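Local coordinates for protein AbiQ (Lactococcus lactis, PDB 4GLK) that cleaves RNA as the endoribonuclease toxin of a type III toxin-antitoxin system active in anti-phage defence, and is neutralised by its cognate antitoxin RNA AntiQ, at residues A[88-93]-A[149-154]; A[68-73]-A[145-150]. The protein carries 1 engineered substitution. All blocks are in the same frame, centred on the assembly; numbering follows the deposited sequence.

Both contacts fix the short helix 146-151 against one end of the antiparallel sheet of this ToxN-family toxin, with centres about 8 Å apart. Interaction 2 holds the first turn of the helix to the approach to edge strand 71-76, and interaction 1 holds its end, and the chain that leaves it, to the interruption in the neighbouring strand 79-94. The sheet sides of the two are directly coupled: H89 NE2 lies 2.6 Å from T72 OG1, a probable hydrogen bond, and I70 CG2 packs 3.3 Å from H90 ND1. On the helix side, Y147 and F151 bring their rings together, and Y148 O accepts from S152 OG.

Interaction 1. Residues A[88-93]-A[149-154]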
loop_
_atom_site.group_PDB
_atom_site.type_symbol
_atom_site.label_atom_id
_atom_site.label_comp_id
_atom_site.label_asym_id
_atom_site.label_seq_id
_atom_site.Cartn_x
_atom_site.Cartn_y
_atom_site.Cartn_z
ATOM N N LEU A 88 1.606 2.194 4.099
ATOM C CA LEU A 88 2.569 1.234 4.618
ATOM C C LEU A 88 3.395 0.636 3.475
ATOM O O LEU A 88 3.112 -0.463 3.033
ATOM C CB LEU A 88 1.774 0.151 5.362
ATOM C CG LEU A 88 1.479 0.374 6.858
ATOM C CD1 LEU A 88 0.618 1.589 7.100
ATOM C CD2 LEU A 88 0.793 -0.847 7.441
ATOM N N HIS A 89 4.386 1.391 2.960
ATOM C CA HIS A 89 5.291 0.993 1.855
ATOM C C HIS A 89 5.906 -0.387 2.041
ATOM O O HIS A 89 6.026 -1.139 1.069
ATOM C CB HIS A 89 6.418 2.025 1.662
ATOM C CG HIS A 89 5.951 3.392 1.290
ATOM N ND1 HIS A 89 5.898 3.800 -0.033
ATOM C CD2 HIS A 89 5.545 4.411 2.075
ATOM C CE1 HIS A 89 5.460 5.050 -0.007
ATOM N NE2 HIS A 89 5.242 5.462 1.232
ATOM N N HIS A 90 6.289 -0.721 3.291
ATOM C CA HIS A 90 6.866 -2.014 3.653
ATOM C C HIS A 90 5.923 -3.188 3.417
ATOM O O HIS A 90 6.387 -4.317 3.303
ATOM C CB HIS A 90 7.384 -2.005 5.100
ATOM C CG HIS A 90 6.341 -1.817 6.161
ATOM N ND1 HIS A 90 5.652 -0.625 6.299
ATOM C CD2 HIS A 90 5.983 -2.643 7.171
ATOM C CE1 HIS A 90 4.885 -0.771 7.365
ATOM N NE2 HIS A 90 5.050 -1.964 7.928
ATOM N N ASN A 91 4.620 -2.926 3.304
ATOM C CA ASN A 91 3.605 -3.959 3.049
ATOM C C ASN A 91 3.000 -3.876 1.647
ATOM O O ASN A 91 1.964 -4.501 1.379
ATOM C CB ASN A 91 2.529 -3.934 4.114
ATOM C CG ASN A 91 3.038 -4.372 5.455
ATOM O OD1 ASN A 91 3.947 -5.209 5.581
ATOM N ND2 ASN A 91 2.519 -3.751 6.479
ATOM N N MET A 92 3.659 -3.148 0.745
ATOM C CA MET A 92 3.176 -3.066 -0.636
ATOM C C MET A 92 3.332 -4.436 -1.320
ATOM O O MET A 92 4.164 -5.256 -0.903
ATOM C CB MET A 92 3.869 -1.939 -1.420
ATOM C CG MET A 92 5.304 -2.220 -1.700
ATOM S SD MET A 92 6.065 -0.904 -2.629
ATOM C CE MET A 92 7.645 -1.696 -2.982
ATOM N N ILE A 93 2.504 -4.689 -2.346
ATOM C CA ILE A 93 2.493 -5.973 -3.026
ATOM C C ILE A 93 2.340 -5.845 -4.524
ATOM O O ILE A 93 1.632 -4.945 -5.004
ATOM C CB ILE A 93 1.337 -6.887 -2.446
ATOM C CG1 ILE A 93 -0.044 -6.172 -2.495
ATOM C CG2 ILE A 93 1.669 -7.446 -1.029
ATOM C CD1 ILE A 93 -1.289 -7.082 -2.298
ATOM N N LEU A 149 14.638 -4.919 5.365
ATOM C CA LEU A 149 14.438 -6.358 5.117
ATOM C C LEU A 149 13.482 -6.962 6.125
ATOM O O LEU A 149 12.566 -7.680 5.736
ATOM C CB LEU A 149 15.779 -7.115 5.230
ATOM C CG LEU A 149 16.329 -7.874 4.021
ATOM C CD1 LEU A 149 17.569 -8.628 4.429
ATOM C CD2 LEU A 149 15.316 -8.886 3.461
ATOM N N LYS A 150 13.707 -6.668 7.425
ATOM C CA LYS A 150 12.911 -7.179 8.538
ATOM C C LYS A 150 11.454 -6.699 8.593
ATOM O O LYS A 150 10.590 -7.432 9.083
ATOM C CB LYS A 150 13.643 -6.984 9.872
ATOM C CG LYS A 150 13.630 -5.567 10.438
ATOM C CD LYS A 150 14.363 -5.526 11.763
ATOM C CE LYS A 150 14.121 -4.239 12.496
ATOM N NZ LYS A 150 12.758 -4.199 13.077
ATOM N N PHE A 151 11.192 -5.465 8.130
ATOM C CA PHE A 151 9.842 -4.877 8.112
ATOM C C PHE A 151 9.094 -5.123 6.833
ATOM O O PHE A 151 7.867 -5.111 6.819
ATOM C CB PHE A 151 9.888 -3.356 8.355
ATOM C CG PHE A 151 9.796 -2.971 9.811
ATOM C CD1 PHE A 151 8.645 -3.236 10.546
ATOM C CD2 PHE A 151 10.871 -2.371 10.459
ATOM C CE1 PHE A 151 8.566 -2.895 11.901
ATOM C CE2 PHE A 151 10.782 -2.014 11.812
ATOM C CZ PHE A 151 9.633 -2.290 12.525
ATOM N N SER A 152 9.801 -5.300 5.756
ATOM C CA SER A 152 9.098 -5.420 4.499
ATOM C C SER A 152 8.835 -6.802 4.013
ATOM O O SER A 152 9.454 -7.760 4.474
ATOM C CB SER A 152 9.727 -4.540 3.425
ATOM O OG SER A 152 11.087 -4.892 3.268
ATOM N N CYS A 153 7.844 -6.903 3.116
ATOM C CA CYS A 153 7.428 -8.114 2.424
ATOM C C CYS A 153 8.638 -8.588 1.644
ATOM O O CYS A 153 9.465 -7.768 1.228
ATOM C CB CYS A 153 6.276 -7.800 1.473
ATOM S SG CYS A 153 4.678 -7.500 2.282
ATOM N N ASP A 154 8.738 -9.891 1.402
ATOM C CA ASP A 154 9.823 -10.411 0.572
ATOM C C ASP A 154 9.318 -10.135 -0.856
ATOM O O ASP A 154 8.617 -10.968 -1.427
ATOM C CB ASP A 154 10.026 -11.911 0.852
ATOM C CG ASP A 154 11.183 -12.559 0.112
ATOM O OD1 ASP A 154 11.682 -11.951 -0.863
ATOM O OD2 ASP A 154 11.559 -13.704 0.481
HETATM O O HOH W 1 5.428 -5.890 8.395
#
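H90 and F151 meet where the 3-10 turn 89-90, a break in strand 79-94 of the antiparallel ToxN-family sheet, faces the end of helix 146-151. The imidazole turns its CD2 edge to the F151 carbonyl, whose O lies near the ring plane, 3.1 Å from H90 CD2. With chi1 at 64°, H90 CG sits between its backbone N and carbonyl carbon, which swings the ring alongside the F151 backbone. The phenyl ring then directs its edge to the imidazole face, offset edge-to-face, the planes 86° apart and the centroids 6.0 Å. The backbone supplies the direct hydrogen bond: C153 N donates to H90 O at 3.0 Å. H90 O also receives a CA-H...O contact from S152 CA, 3.2 Å away. S152 OG itself bonds back to Y148 O inside the helix. C153 directs its thiol into the turn, SG 3.8 Å from N91 CA, while L158 of helix 155-166 touches both C153 and I93. The side-chain amide of N91 joins through solvent: one water donates to N91 OD1 at 3.3 Å and to F151 O at 3.0 Å, bringing a second contact to the carbonyl that meets H90 CD2.

Interaction 2. Residues A[68-73]-A[145-150]; sequences SRIVTR and DGYYLK
One water holds R69 at two points, accepting from R69 N at 3.0 Å and from R69 NE at 2.9 Å, and reaches across to Y147 OH at a longer 3.3 Å. It lies at the edge of the guanidinium, in its plane, and so helps to fix the rotation of a group whose face is given to Y147. The guanidinium lies flat on the phenol ring, planes 5° apart, a stacked cation-pi pair with R69 CZ 3.6 Å from the Y147 ring centroid. NH2 rests over the CD1-CE1 side of the ring, NH1 over CG, and NE over CD2 and CE2. A bend at chi3 (-80°) turns the arginine end over the ring, while Y147 CG, anti to the backbone N, carries the ring out from the helix to meet it.

Y148 works on the aliphatic part of the same arginine. Its hydroxyl abuts the methylenes, with R69 CG 3.2 Å from Y148 OH, and its ring stands at 88° to the guanidinium plane. A second water donates to R69 O and pairs with Y148 OH, linking that hydroxyl to the backbone. I70 supplies the apolar part: its CD1 reaches both tyrosines, 3.4 Å from Y148 CD2.

At the helix start, D145 is the N-cap, its OD1 taking a weak bond from Y147 N. The residues before strand 71-76 thus meet the first turn of helix 146-151, with Y148 also resting on V135 and K139 of helix 126-143 and I70 on H90 of strand 79-94.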
loop_
_atom_site.group_PDB
_atom_site.type_symbol
_atom_site.label_atom_id
_atom_site.label_comp_id
_atom_site.label_asym_id
_atom_site.label_seq_id
_atom_site.Cartn_x
_atom_site.Cartn_y
_atom_site.Cartn_z
ATOM N N SER A 68 9.147 6.368 9.862
ATOM C CA SER A 68 9.110 7.297 8.726
ATOM C C SER A 68 9.872 6.813 7.471
ATOM O O SER A 68 9.596 7.308 6.397
ATOM C CB SER A 68 9.537 8.702 9.143
ATOM O OG SER A 68 10.945 8.813 9.252
ATOM N N ARG A 69 10.794 5.825 7.599
ATOM C CA ARG A 69 11.510 5.236 6.451
ATOM C C ARG A 69 10.619 4.297 5.615
ATOM O O ARG A 69 10.964 3.952 4.484
ATOM C CB ARG A 69 12.686 4.391 6.954
ATOM C CG ARG A 69 13.941 5.191 7.238
ATOM C CD ARG A 69 15.017 4.302 7.818
ATOM N NE ARG A 69 14.794 4.068 9.235
ATOM C CZ ARG A 69 15.628 3.415 10.034
ATOM N NH1 ARG A 69 16.753 2.901 9.538
ATOM N NH2 ARG A 69 15.357 3.268 11.321
ATOM N N ILE A 70 9.495 3.882 6.182
ATOM C CA ILE A 70 8.613 2.846 5.656
ATOM C C ILE A 70 7.139 3.222 5.576
ATOM O O ILE A 70 6.386 2.579 4.866
ATOM C CB ILE A 70 8.912 1.652 6.616
ATOM C CG1 ILE A 70 9.497 0.473 5.912
ATOM C CG2 ILE A 70 7.917 1.334 7.718
ATOM C CD1 ILE A 70 10.849 0.584 5.911
ATOM N N VAL A 71 6.734 4.238 6.316
ATOM C CA VAL A 71 5.349 4.689 6.369
ATOM C C VAL A 71 5.282 6.149 5.934
ATOM O O VAL A 71 6.098 6.951 6.397
ATOM C CB VAL A 71 4.767 4.517 7.804
ATOM C CG1 VAL A 71 3.502 5.350 8.003
ATOM C CG2 VAL A 71 4.509 3.052 8.135
ATOM N N THR A 72 4.321 6.480 5.035
ATOM C CA THR A 72 4.038 7.861 4.664
ATOM C C THR A 72 2.767 8.288 5.391
ATOM O O THR A 72 1.734 7.625 5.290
ATOM C CB THR A 72 3.911 8.075 3.147
ATOM O OG1 THR A 72 5.138 7.733 2.553
ATOM C CG2 THR A 72 3.643 9.531 2.790
ATOM N N ARG A 73 2.840 9.429 6.060
ATOM C CA ARG A 73 1.722 10.030 6.788
ATOM C C ARG A 73 0.880 10.892 5.843
ATOM O O ARG A 73 1.412 11.698 5.087
ATOM C CB ARG A 73 2.261 10.853 7.952
ATOM C CG ARG A 73 3.046 10.027 8.955
ATOM C CD ARG A 73 3.726 10.915 9.967
ATOM N NE ARG A 73 2.760 11.673 10.762
ATOM C CZ ARG A 73 3.054 12.773 11.443
ATOM N NH1 ARG A 73 4.283 13.272 11.416
ATOM N NH2 ARG A 73 2.116 13.392 12.146
ATOM N N ASP A 145 19.359 -4.317 3.352
ATOM C CA ASP A 145 19.519 -3.439 4.535
ATOM C C ASP A 145 18.658 -3.993 5.652
ATOM O O ASP A 145 17.473 -4.260 5.445
ATOM C CB ASP A 145 19.090 -1.996 4.214
ATOM C CG ASP A 145 19.151 -1.000 5.364
ATOM O OD1 ASP A 145 18.314 -1.108 6.296
ATOM O OD2 ASP A 145 19.958 -0.050 5.280
ATOM N N GLY A 146 19.285 -4.148 6.816
ATOM C CA GLY A 146 18.711 -4.699 8.036
ATOM C C GLY A 146 17.328 -4.224 8.412
ATOM O O GLY A 146 16.427 -5.042 8.574
ATOM N N TYR A 147 17.155 -2.903 8.556
ATOM C CA TYR A 147 15.890 -2.310 8.978
ATOM C C TYR A 147 14.754 -2.576 7.987
ATOM O O TYR A 147 13.660 -2.962 8.392
ATOM C CB TYR A 147 16.048 -0.805 9.301
ATOM C CG TYR A 147 14.754 -0.132 9.723
ATOM C CD1 TYR A 147 14.370 -0.093 11.057
ATOM C CD2 TYR A 147 13.913 0.459 8.782
ATOM C CE1 TYR A 147 13.184 0.521 11.449
ATOM C CE2 TYR A 147 12.711 1.051 9.157
ATOM C CZ TYR A 147 12.353 1.086 10.493
ATOM O OH TYR A 147 11.171 1.678 10.859
ATOM N N TYR A 148 15.020 -2.367 6.701
ATOM C CA TYR A 148 14.026 -2.546 5.650
ATOM C C TYR A 148 13.647 -4.005 5.408
ATOM O O TYR A 148 12.460 -4.289 5.252
ATOM C CB TYR A 148 14.490 -1.877 4.355
ATOM C CG TYR A 148 14.557 -0.366 4.435
ATOM C CD1 TYR A 148 15.655 0.278 5.000
ATOM C CD2 TYR A 148 13.571 0.420 3.850
ATOM C CE1 TYR A 148 15.747 1.670 5.021
ATOM C CE2 TYR A 148 13.647 1.810 3.868
ATOM C CZ TYR A 148 14.734 2.432 4.458
ATOM O OH TYR A 148 14.802 3.802 4.456
ATOM N N LEU A 149 14.638 -4.919 5.365
ATOM C CA LEU A 149 14.438 -6.358 5.117
ATOM C C LEU A 149 13.482 -6.962 6.125
ATOM O O LEU A 149 12.566 -7.680 5.736
ATOM C CB LEU A 149 15.779 -7.115 5.230
ATOM C CG LEU A 149 16.329 -7.874 4.021
ATOM C CD1 LEU A 149 17.569 -8.628 4.429
ATOM C CD2 LEU A 149 15.316 -8.886 3.461
ATOM N N LYS A 150 13.707 -6.668 7.425
ATOM C CA LYS A 150 12.911 -7.179 8.538
ATOM C C LYS A 150 11.454 -6.699 8.593
ATOM O O LYS A 150 10.590 -7.432 9.083
ATOM C CB LYS A 150 13.643 -6.984 9.872
ATOM C CG LYS A 150 13.630 -5.567 10.438
ATOM C CD LYS A 150 14.363 -5.526 11.763
ATOM C CE LYS A 150 14.121 -4.239 12.496
ATOM N NZ LYS A 150 12.758 -4.199 13.077
HETATM O O HOH W 2 12.071 4.746 10.132
HETATM O O HOH W 3 12.559 5.544 2.856
#